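Local coordinates for insecticidal crystal protein Cry35Ab1 (Bacillus thuringiensis, PDB 4JP0), which forms one half of a binary insecticidal toxin that, together with Cry34Ab1, is active against western corn rootworm larvae, probably by attacking the midgut epithelium, at residues Leu221-Thr235 / Met290-Asp304. Numbering follows the deposited sequence. Where two conformers were deposited one is given.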
ATOM      1  N   LEU A 221       0.783 -31.915 -27.003  1.00 28.03           N
ATOM      2  CA  LEU A 221       1.384 -31.942 -28.323  1.00 27.74           C
ATOM      3  C   LEU A 221       1.728 -33.337 -28.800  1.00 26.88           C
ATOM      4  O   LEU A 221       2.257 -34.163 -28.047  1.00 26.12           O
ATOM      5  CB  LEU A 221       2.659 -31.092 -28.376  1.00 27.89           C
ATOM      6  CG  LEU A 221       2.440 -29.592 -28.187  1.00 30.03           C
ATOM      7  CD1 LEU A 221       2.525 -29.242 -26.730  1.00 31.93           C
ATOM      8  CD2 LEU A 221       3.442 -28.806 -28.987  1.00 33.00           C
ATOM      9  N   ARG A 222       1.468 -33.582 -30.074  1.00 26.03           N
ATOM     10  CA  ARG A 222       1.896 -34.826 -30.680  1.00 26.10           C
ATOM     11  C   ARG A 222       3.341 -34.646 -31.164  1.00 25.95           C
ATOM     12  O   ARG A 222       3.882 -33.547 -31.104  1.00 24.79           O
ATOM     13  CB  ARG A 222       0.962 -35.187 -31.847  1.00 26.06           C
ATOM     14  CG  ARG A 222      -0.508 -35.194 -31.412  1.00 27.44           C
ATOM     15  CD  ARG A 222      -1.418 -36.070 -32.279  1.00 27.98           C
ATOM     16  NE  ARG A 222      -1.458 -35.651 -33.669  1.00 28.02           N
ATOM     17  CZ  ARG A 222      -2.213 -36.263 -34.582  1.00 27.88           C
ATOM     18  NH1 ARG A 222      -2.972 -37.269 -34.209  1.00 27.27           N
ATOM     19  NH2 ARG A 222      -2.219 -35.891 -35.849  1.00 25.57           N
ATOM     20  N   PRO A 223       3.978 -35.718 -31.621  1.00 27.28           N
ATOM     21  CA  PRO A 223       5.333 -35.601 -32.165  1.00 27.86           C
ATOM     22  C   PRO A 223       5.428 -34.609 -33.315  1.00 28.83           C
ATOM     23  O   PRO A 223       4.536 -34.514 -34.177  1.00 28.39           O
ATOM     24  CB  PRO A 223       5.639 -37.026 -32.675  1.00 28.54           C
ATOM     25  CG  PRO A 223       4.781 -37.911 -31.847  1.00 28.30           C
ATOM     26  CD  PRO A 223       3.494 -37.113 -31.612  1.00 26.38           C
ATOM     27  N   HIS A 224       6.514 -33.841 -33.296  1.00 30.30           N
ATOM     28  CA  HIS A 224       6.906 -32.994 -34.422  1.00 31.30           C
ATOM     29  C   HIS A 224       5.859 -31.964 -34.811  1.00 32.32           C
ATOM     30  O   HIS A 224       5.482 -31.853 -35.966  1.00 31.53           O
ATOM     31  CB  HIS A 224       7.300 -33.861 -35.641  1.00 31.76           C
ATOM     32  CG  HIS A 224       8.506 -34.730 -35.409  1.00 33.09           C
ATOM     33  ND1 HIS A 224       9.756 -34.217 -35.125  1.00 35.10           N
ATOM     34  CD2 HIS A 224       8.644 -36.079 -35.399  1.00 32.51           C
ATOM     35  CE1 HIS A 224      10.613 -35.213 -34.964  1.00 33.65           C
ATOM     36  NE2 HIS A 224       9.964 -36.352 -35.127  1.00 32.34           N
ATOM     37  N   GLU A 225       5.395 -31.193 -33.849  1.00 33.33           N
ATOM     38  CA  GLU A 225       4.423 -30.173 -34.202  1.00 34.83           C
ATOM     39  C   GLU A 225       4.544 -28.993 -33.272  1.00 34.59           C
ATOM     40  O   GLU A 225       5.028 -29.133 -32.154  1.00 33.98           O
ATOM     41  CB  GLU A 225       3.000 -30.729 -34.146  1.00 34.87           C
ATOM     42  CG  GLU A 225       2.451 -30.931 -32.735  1.00 36.43           C
ATOM     43  CD  GLU A 225       0.945 -31.172 -32.777  1.00 39.00           C
ATOM     44  OE1 GLU A 225       0.386 -30.962 -33.880  1.00 39.68           O
ATOM     45  OE2 GLU A 225       0.327 -31.580 -31.760  1.00 36.77           O
ATOM     46  N   LYS A 226       4.115 -27.834 -33.771  1.00 35.26           N
ATOM     47  CA  LYS A 226       4.029 -26.613 -32.993  1.00 36.61           C
ATOM     48  C   LYS A 226       2.540 -26.432 -32.771  1.00 36.32           C
ATOM     49  O   LYS A 226       1.725 -26.815 -33.610  1.00 35.40           O
ATOM     50  CB  LYS A 226       4.532 -25.409 -33.798  1.00 37.95           C
ATOM     51  CG  LYS A 226       5.870 -25.601 -34.545  1.00 41.54           C
ATOM     52  CD  LYS A 226       6.369 -24.222 -35.062  1.00 45.54           C
ATOM     53  CE  LYS A 226       7.870 -24.198 -35.427  1.00 46.19           C
ATOM     54  NZ  LYS A 226       8.317 -22.812 -35.833  1.00 46.30           N
ATOM     55  N   LYS A 227       2.164 -25.851 -31.649  1.00 36.67           N
ATOM     56  CA  LYS A 227       0.749 -25.657 -31.387  1.00 37.33           C
ATOM     57  C   LYS A 227       0.584 -24.271 -30.836  1.00 36.97           C
ATOM     58  O   LYS A 227       1.317 -23.867 -29.949  1.00 35.01           O
ATOM     59  CB  LYS A 227       0.249 -26.695 -30.385  1.00 38.30           C
ATOM     60  CG  LYS A 227      -1.131 -27.235 -30.694  1.00 40.14           C
ATOM     61  CD  LYS A 227      -1.613 -28.169 -29.602  1.00 43.62           C
ATOM     62  CE  LYS A 227      -2.731 -29.078 -30.098  1.00 44.98           C
ATOM     63  NZ  LYS A 227      -3.238 -29.950 -28.996  1.00 46.10           N
ATOM     64  N   SER A 228      -0.346 -23.527 -31.421  1.00 37.33           N
ATOM     65  CA  SER A 228      -0.620 -22.177 -30.995  1.00 38.11           C
ATOM     66  C   SER A 228      -1.657 -22.238 -29.887  1.00 37.94           C
ATOM     67  O   SER A 228      -2.520 -23.118 -29.874  1.00 38.11           O
ATOM     68  CB  SER A 228      -1.123 -21.338 -32.183  1.00 38.92           C
ATOM     69  OG  SER A 228      -1.108 -19.956 -31.842  1.00 40.25           O
ATOM     70  N   TYR A 229      -1.553 -21.323 -28.931  1.00 36.61           N
ATOM     71  CA  TYR A 229      -2.520 -21.291 -27.854  1.00 36.21           C
ATOM     72  C   TYR A 229      -2.582 -19.914 -27.208  1.00 36.26           C
ATOM     73  O   TYR A 229      -1.790 -19.014 -27.519  1.00 35.42           O
ATOM     74  CB  TYR A 229      -2.201 -22.367 -26.805  1.00 36.06           C
ATOM     75  CG  TYR A 229      -0.972 -22.095 -25.962  1.00 34.52           C
ATOM     76  CD1 TYR A 229      -1.087 -21.556 -24.671  1.00 33.09           C
ATOM     77  CD2 TYR A 229       0.301 -22.386 -26.435  1.00 33.34           C
ATOM     78  CE1 TYR A 229       0.029 -21.311 -23.898  1.00 30.78           C
ATOM     79  CE2 TYR A 229       1.437 -22.134 -25.652  1.00 31.92           C
ATOM     80  CZ  TYR A 229       1.292 -21.598 -24.389  1.00 31.38           C
ATOM     81  OH  TYR A 229       2.407 -21.366 -23.596  1.00 30.63           O
ATOM     82  N   THR A 230      -3.538 -19.754 -26.312  1.00 36.00           N
ATOM     83  CA  THR A 230      -3.677 -18.498 -25.616  1.00 36.23           C
ATOM     84  C   THR A 230      -3.903 -18.766 -24.133  1.00 36.03           C
ATOM     85  O   THR A 230      -4.596 -19.709 -23.749  1.00 36.07           O
ATOM     86  CB  THR A 230      -4.857 -17.713 -26.222  0.50 36.51           C
ATOM     87  OG1 THR A 230      -4.961 -16.434 -25.603  0.50 35.43           O
ATOM     88  CG2 THR A 230      -6.177 -18.379 -25.884  0.50 37.40           C
ATOM     89  N   TYR A 231      -3.265 -17.966 -23.297  1.00 35.55           N
ATOM     90  CA  TYR A 231      -3.498 -18.076 -21.865  1.00 34.99           C
ATOM     91  C   TYR A 231      -3.961 -16.715 -21.413  1.00 34.40           C
ATOM     92  O   TYR A 231      -3.759 -15.731 -22.117  1.00 34.65           O
ATOM     93  CB  TYR A 231      -2.259 -18.531 -21.082  1.00 34.43           C
ATOM     94  CG  TYR A 231      -1.103 -17.573 -21.114  1.00 34.61           C
ATOM     95  CD1 TYR A 231      -1.000 -16.550 -20.175  1.00 35.89           C
ATOM     96  CD2 TYR A 231      -0.100 -17.688 -22.067  1.00 36.00           C
ATOM     97  CE1 TYR A 231       0.045 -15.682 -20.194  1.00 37.86           C
ATOM     98  CE2 TYR A 231       0.970 -16.811 -22.083  1.00 38.06           C
ATOM     99  CZ  TYR A 231       1.032 -15.811 -21.139  1.00 38.47           C
ATOM    100  OH  TYR A 231       2.066 -14.911 -21.117  1.00 42.00           O
ATOM    101  N   GLU A 232      -4.599 -16.674 -20.254  1.00 33.98           N
ATOM    102  CA  GLU A 232      -5.118 -15.446 -19.684  1.00 34.06           C
ATOM    103  C   GLU A 232      -4.220 -14.885 -18.589  1.00 33.58           C
ATOM    104  O   GLU A 232      -3.568 -15.627 -17.871  1.00 32.52           O
ATOM    105  CB  GLU A 232      -6.474 -15.743 -19.069  1.00 35.33           C
ATOM    106  CG  GLU A 232      -7.504 -16.219 -20.084  1.00 38.83           C
ATOM    107  CD  GLU A 232      -8.774 -16.700 -19.409  1.00 45.43           C
ATOM    108  OE1 GLU A 232      -8.977 -16.356 -18.205  1.00 50.43           O
ATOM    109  OE2 GLU A 232      -9.561 -17.413 -20.076  1.00 49.21           O
ATOM    110  N   TRP A 233      -4.200 -13.572 -18.454  1.00 32.38           N
ATOM    111  CA  TRP A 233      -3.472 -12.955 -17.357  1.00 31.91           C
ATOM    112  C   TRP A 233      -4.134 -11.625 -17.083  1.00 31.84           C
ATOM    113  O   TRP A 233      -5.120 -11.275 -17.745  1.00 31.79           O
ATOM    114  CB  TRP A 233      -1.993 -12.798 -17.677  1.00 31.44           C
ATOM    115  CG  TRP A 233      -1.707 -11.933 -18.881  1.00 31.38           C
ATOM    116  CD1 TRP A 233      -1.756 -12.294 -20.202  1.00 30.69           C
ATOM    117  CD2 TRP A 233      -1.287 -10.573 -18.854  1.00 31.46           C
ATOM    118  NE1 TRP A 233      -1.407 -11.227 -20.996  1.00 28.90           N
ATOM    119  CE2 TRP A 233      -1.119 -10.153 -20.188  1.00 31.72           C
ATOM    120  CE3 TRP A 233      -1.064  -9.653 -17.828  1.00 32.10           C
ATOM    121  CZ2 TRP A 233      -0.723  -8.862 -20.519  1.00 34.16           C
ATOM    122  CZ3 TRP A 233      -0.671  -8.374 -18.150  1.00 33.41           C
ATOM    123  CH2 TRP A 233      -0.508  -7.982 -19.484  1.00 32.64           C
ATOM    124  N   GLY A 234      -3.597 -10.881 -16.128  1.00 31.69           N
ATOM    125  CA  GLY A 234      -4.196  -9.612 -15.749  1.00 32.20           C
ATOM    126  C   GLY A 234      -4.974  -9.791 -14.452  1.00 32.16           C
ATOM    127  O   GLY A 234      -4.475 -10.366 -13.484  1.00 30.81           O
ATOM    128  N   THR A 235      -6.212  -9.329 -14.444  1.00 31.87           N
ATOM    129  CA  THR A 235      -7.038  -9.469 -13.262  1.00 32.19           C
ATOM    130  C   THR A 235      -8.481  -9.548 -13.655  1.00 32.77           C
ATOM    131  O   THR A 235      -8.879  -8.955 -14.656  1.00 33.69           O
ATOM    132  CB  THR A 235      -6.816  -8.297 -12.298  1.00 32.02           C
ATOM    133  OG1 THR A 235      -7.633  -8.481 -11.131  1.00 31.17           O
ATOM    134  CG2 THR A 235      -7.334  -6.996 -12.914  1.00 30.60           C
ATOM    135  N   MET A 290      -4.764  -2.286 -15.408  1.00 34.01           N
ATOM    136  CA  MET A 290      -4.798  -3.718 -15.710  1.00 34.87           C
ATOM    137  C   MET A 290      -6.216  -4.252 -15.845  1.00 35.09           C
ATOM    138  O   MET A 290      -7.064  -4.056 -14.963  1.00 34.26           O
ATOM    139  CB  MET A 290      -4.095  -4.556 -14.649  1.00 33.88           C
ATOM    140  CG  MET A 290      -4.049  -6.030 -15.061  1.00 35.22           C
ATOM    141  SD  MET A 290      -3.439  -7.006 -13.731  1.00 35.28           S
ATOM    142  CE  MET A 290      -1.727  -6.445 -13.672  1.00 35.84           C
ATOM    143  N   GLU A 291      -6.490  -4.954 -16.930  1.00 36.10           N
ATOM    144  CA  GLU A 291      -7.749  -5.644 -17.052  1.00 37.19           C
ATOM    145  C   GLU A 291      -7.524  -7.146 -17.214  1.00 37.24           C
ATOM    146  O   GLU A 291      -6.655  -7.684 -16.617  1.00 36.12           O
ATOM    147  CB  GLU A 291      -8.604  -5.091 -18.173  1.00 38.37           C
ATOM    148  CG  GLU A 291      -8.265  -3.703 -18.578  1.00 42.56           C
ATOM    149  CD  GLU A 291      -9.182  -3.141 -19.625  1.00 47.99           C
ATOM    150  OE1 GLU A 291      -9.985  -3.885 -20.236  1.00 50.26           O
ATOM    151  OE2 GLU A 291      -9.094  -1.929 -19.807  1.00 52.09           O
ATOM    152  N   LYS A 292      -8.337  -7.785 -18.026  1.00 37.51           N
ATOM    153  CA  LYS A 292      -8.215  -9.204 -18.328  1.00 39.10           C
ATOM    154  C   LYS A 292      -7.663  -9.346 -19.764  1.00 39.22           C
ATOM    155  O   LYS A 292      -8.233  -8.786 -20.701  1.00 37.32           O
ATOM    156  CB  LYS A 292      -9.593  -9.870 -18.199  1.00 39.44           C
ATOM    157  CG  LYS A 292      -9.641 -11.350 -18.502  1.00 42.36           C
ATOM    158  CD  LYS A 292     -10.993 -11.950 -18.094  1.00 47.20           C
ATOM    159  CE  LYS A 292     -11.053 -13.460 -18.349  1.00 50.85           C
ATOM    160  NZ  LYS A 292     -11.846 -14.222 -17.308  1.00 52.45           N
ATOM    161  N   TYR A 293      -6.566 -10.091 -19.933  1.00 40.12           N
ATOM    162  CA  TYR A 293      -5.939 -10.262 -21.257  1.00 41.40           C
ATOM    163  C   TYR A 293      -5.707 -11.701 -21.694  1.00 42.46           C
ATOM    164  O   TYR A 293      -5.852 -12.630 -20.905  1.00 42.09           O
ATOM    165  CB  TYR A 293      -4.593  -9.539 -21.306  1.00 41.70           C
ATOM    166  CG  TYR A 293      -4.673  -8.127 -20.818  1.00 39.82           C
ATOM    167  CD1 TYR A 293      -4.196  -7.785 -19.555  1.00 38.74           C
ATOM    168  CD2 TYR A 293      -5.252  -7.129 -21.609  1.00 39.01           C
ATOM    169  CE1 TYR A 293      -4.282  -6.494 -19.094  1.00 38.77           C
ATOM    170  CE2 TYR A 293      -5.351  -5.841 -21.156  1.00 40.12           C
ATOM    171  CZ  TYR A 293      -4.859  -5.526 -19.896  1.00 38.05           C
ATOM    172  OH  TYR A 293      -4.941  -4.248 -19.432  1.00 38.38           O
ATOM    173  N   GLN A 294      -5.346 -11.865 -22.971  1.00 43.58           N
ATOM    174  CA  GLN A 294      -4.956 -13.171 -23.525  1.00 45.02           C
ATOM    175  C   GLN A 294      -3.700 -13.012 -24.362  1.00 45.22           C
ATOM    176  O   GLN A 294      -3.679 -12.241 -25.311  1.00 44.76           O
ATOM    177  CB  GLN A 294      -6.056 -13.763 -24.385  1.00 45.24           C
ATOM    178  CG  GLN A 294      -7.408 -13.708 -23.734  1.00 48.98           C
ATOM    179  CD  GLN A 294      -8.222 -14.962 -23.987  1.00 52.81           C
ATOM    180  OE1 GLN A 294      -8.157 -15.540 -25.074  1.00 54.24           O
ATOM    181  NE2 GLN A 294      -8.995 -15.387 -22.980  1.00 54.69           N
ATOM    182  N   GLU A 295      -2.640 -13.716 -23.995  1.00 44.99           N
ATOM    183  CA  GLU A 295      -1.400 -13.570 -24.712  1.00 45.31           C
ATOM    184  C   GLU A 295      -1.268 -14.732 -25.659  1.00 44.71           C
ATOM    185  O   GLU A 295      -1.379 -15.895 -25.256  1.00 43.54           O
ATOM    186  CB  GLU A 295      -0.210 -13.530 -23.756  1.00 46.18           C
ATOM    187  CG  GLU A 295       1.112 -13.212 -24.446  1.00 50.34           C
ATOM    188  CD  GLU A 295       1.106 -11.867 -25.155  1.00 56.01           C
ATOM    189  OE1 GLU A 295       0.239 -11.029 -24.825  1.00 59.39           O
ATOM    190  OE2 GLU A 295       1.965 -11.642 -26.052  1.00 59.28           O
ATOM    191  N   GLN A 296      -1.044 -14.419 -26.924  1.00 44.25           N
ATOM    192  CA  GLN A 296      -0.866 -15.476 -27.918  1.00 45.12           C
ATOM    193  C   GLN A 296       0.506 -16.079 -27.697  1.00 44.64           C
ATOM    194  O   GLN A 296       1.475 -15.355 -27.462  1.00 45.54           O
ATOM    195  CB  GLN A 296      -0.977 -14.892 -29.327  1.00 45.30           C
ATOM    196  CG  GLN A 296      -0.879 -15.917 -30.453  1.00 49.64           C
ATOM    197  CD  GLN A 296      -1.073 -15.270 -31.819  1.00 54.67           C
ATOM    198  OE1 GLN A 296      -1.375 -14.070 -31.909  1.00 56.66           O
ATOM    199  NE2 GLN A 296      -0.909 -16.055 -32.881  1.00 55.43           N
ATOM    200  N   SER A 297       0.607 -17.400 -27.724  1.00 43.68           N
ATOM    201  CA  SER A 297       1.908 -18.004 -27.564  1.00 43.00           C
ATOM    202  C   SER A 297       1.999 -19.274 -28.367  1.00 41.94           C
ATOM    203  O   SER A 297       1.034 -19.688 -29.016  1.00 41.17           O
ATOM    204  CB  SER A 297       2.241 -18.270 -26.097  1.00 44.19           C
ATOM    205  OG  SER A 297       3.646 -18.309 -25.928  1.00 46.27           O
ATOM    206  N   GLU A 298       3.167 -19.887 -28.339  1.00 40.42           N
ATOM    207  CA  GLU A 298       3.365 -21.071 -29.147  1.00 40.07           C
ATOM    208  C   GLU A 298       4.234 -22.045 -28.379  1.00 38.61           C
ATOM    209  O   GLU A 298       5.092 -21.613 -27.607  1.00 37.35           O
ATOM    210  CB  GLU A 298       4.064 -20.678 -30.455  1.00 39.98           C
ATOM    211  CG  GLU A 298       3.449 -21.309 -31.684  1.00 44.50           C
ATOM    212  CD  GLU A 298       4.326 -21.197 -32.926  1.00 48.17           C
ATOM    213  OE1 GLU A 298       5.548 -20.943 -32.797  1.00 50.96           O
ATOM    214  OE2 GLU A 298       3.784 -21.385 -34.035  1.00 48.74           O
ATOM    215  N   ILE A 299       3.973 -23.342 -28.561  1.00 37.32           N
ATOM    216  CA  ILE A 299       4.825 -24.397 -28.023  1.00 37.12           C
ATOM    217  C   ILE A 299       5.310 -25.218 -29.189  1.00 36.13           C
ATOM    218  O   ILE A 299       4.520 -25.627 -30.046  1.00 35.78           O
ATOM    219  CB  ILE A 299       4.095 -25.386 -27.093  1.00 37.27           C
ATOM    220  CG1 ILE A 299       3.379 -24.695 -25.952  1.00 37.54           C
ATOM    221  CG2 ILE A 299       5.095 -26.422 -26.564  1.00 38.20           C
ATOM    222  CD1 ILE A 299       4.255 -23.779 -25.106  1.00 37.63           C
ATOM    223  N   ASP A 300       6.602 -25.483 -29.210  1.00 34.91           N
ATOM    224  CA  ASP A 300       7.194 -26.283 -30.268  1.00 34.60           C
ATOM    225  C   ASP A 300       7.631 -27.612 -29.658  1.00 32.84           C
ATOM    226  O   ASP A 300       8.184 -27.617 -28.570  1.00 31.64           O
ATOM    227  CB  ASP A 300       8.419 -25.537 -30.802  1.00 35.34           C
ATOM    228  CG  ASP A 300       8.773 -25.910 -32.224  1.00 39.89           C
ATOM    229  OD1 ASP A 300       8.629 -27.096 -32.611  1.00 43.03           O
ATOM    230  OD2 ASP A 300       9.222 -25.065 -33.033  1.00 45.15           O
ATOM    231  N   ASN A 301       7.303 -28.726 -30.322  1.00 31.48           N
ATOM    232  CA  ASN A 301       7.772 -30.062 -29.941  1.00 30.62           C
ATOM    233  C   ASN A 301       8.445 -30.757 -31.125  1.00 30.92           C
ATOM    234  O   ASN A 301       7.805 -31.509 -31.884  1.00 30.58           O
ATOM    235  CB  ASN A 301       6.654 -30.959 -29.436  1.00 30.30           C
ATOM    236  CG  ASN A 301       7.128 -32.384 -29.246  1.00 28.62           C
ATOM    237  OD1 ASN A 301       8.283 -32.608 -28.914  1.00 26.65           O
ATOM    238  ND2 ASN A 301       6.255 -33.349 -29.470  1.00 25.07           N
ATOM    239  N   PRO A 302       9.746 -30.543 -31.247  1.00 30.80           N
ATOM    240  CA  PRO A 302      10.515 -31.057 -32.378  1.00 31.42           C
ATOM    241  C   PRO A 302      11.000 -32.465 -32.166  1.00 31.56           C
ATOM    242  O   PRO A 302      11.994 -32.840 -32.777  1.00 32.42           O
ATOM    243  CB  PRO A 302      11.743 -30.135 -32.416  1.00 31.93           C
ATOM    244  CG  PRO A 302      11.767 -29.398 -31.126  1.00 31.61           C
ATOM    245  CD  PRO A 302      10.589 -29.817 -30.284  1.00 31.61           C
ATOM    246  N   THR A 303      10.345 -33.240 -31.317  1.00 31.02           N
ATOM    247  CA  THR A 303      10.846 -34.576 -31.045  1.00 29.81           C
ATOM    248  C   THR A 303       9.869 -35.615 -31.573  1.00 29.87           C
ATOM    249  O   THR A 303       8.750 -35.292 -31.934  1.00 29.22           O
ATOM    250  CB  THR A 303      10.987 -34.783 -29.546  1.00 30.12           C
ATOM    251  OG1 THR A 303       9.680 -34.954 -28.985  1.00 29.24           O
ATOM    252  CG2 THR A 303      11.510 -33.509 -28.861  1.00 28.90           C
ATOM    253  N   ASP A 304      10.257 -36.877 -31.564  1.00 29.17           N
ATOM    254  CA  ASP A 304       9.414 -37.961 -32.042  1.00 30.09           C
ATOM    255  C   ASP A 304       8.517 -38.565 -30.965  1.00 29.52           C
ATOM    256  O   ASP A 304       7.889 -39.558 -31.179  1.00 29.39           O
ATOM    257  CB  ASP A 304      10.301 -39.005 -32.777  1.00 31.39           C
ATOM    258  CG  ASP A 304       9.545 -40.244 -33.274  1.00 34.58           C
ATOM    259  OD1 ASP A 304       9.086 -41.010 -32.483  1.00 42.73           O
ATOM    260  OD2 ASP A 304       9.495 -40.527 -34.460  1.00 39.86           O
TER
HETATM  261  O   HOH W   1       4.500 -20.566 -24.687  1.00 35.60           O
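Trp233 and Tyr293 meet near one end of a two-stranded antiparallel sheet, strands 225-234 and 292-301, in the P42 toxin region of this toxin_10 protein. The Tyr293 ring slants across the indole, planes 38° apart, and its CB sits over the five-membered ring, 3.9 Å from the centroid. The same CH-pi pattern recurs at the next two hydrogen-bonded pairs: Glu295 CB over the Tyr231 ring, Ser297 CB over that of Tyr229. All three aromatics hold CG between the backbone N and carbonyl carbon (chi1 61° to 71°), which lays each ring across its partner. Backbone bonds run from Glu225-Asn301 on to Thr235 N-Glu291 O; Glu225 N to Asn301 O and Tyr231 N to Glu295 O are weak. Trp233 NE1 is buried without a polar partner, 3.6 Å from Tyr293 CB.

This aromatic face packs on the neighbouring long-stranded sheet (202-221, 307-323, 327-346): Trp233 touches Leu313 and Asn338, and Tyr231 stacks on Tyr341, whose hydroxyl bonds Tyr229 OH. A water joins Tyr229 OH to Ser297 OG and donates to Glu298 O. The opposite face carries Lys226, Glu232 and Gln294; from its strand end Lys292 NZ reaches Glu232 OE1 in a long salt bridge, 3.7 Å, and also pairs with Glu236.

At the far end His224 and Glu225 both face Asn301 in a G1 beta bulge. Asn301 ND2 donates to Arg222 O (2.9 Å) from above the carbonyl plane and also bonds Gln305 O. Its OD1 closes an Asx turn with Thr303 N and takes Thr303 OG1 at 2.7 Å, in the carbonyl plane on a lone pair.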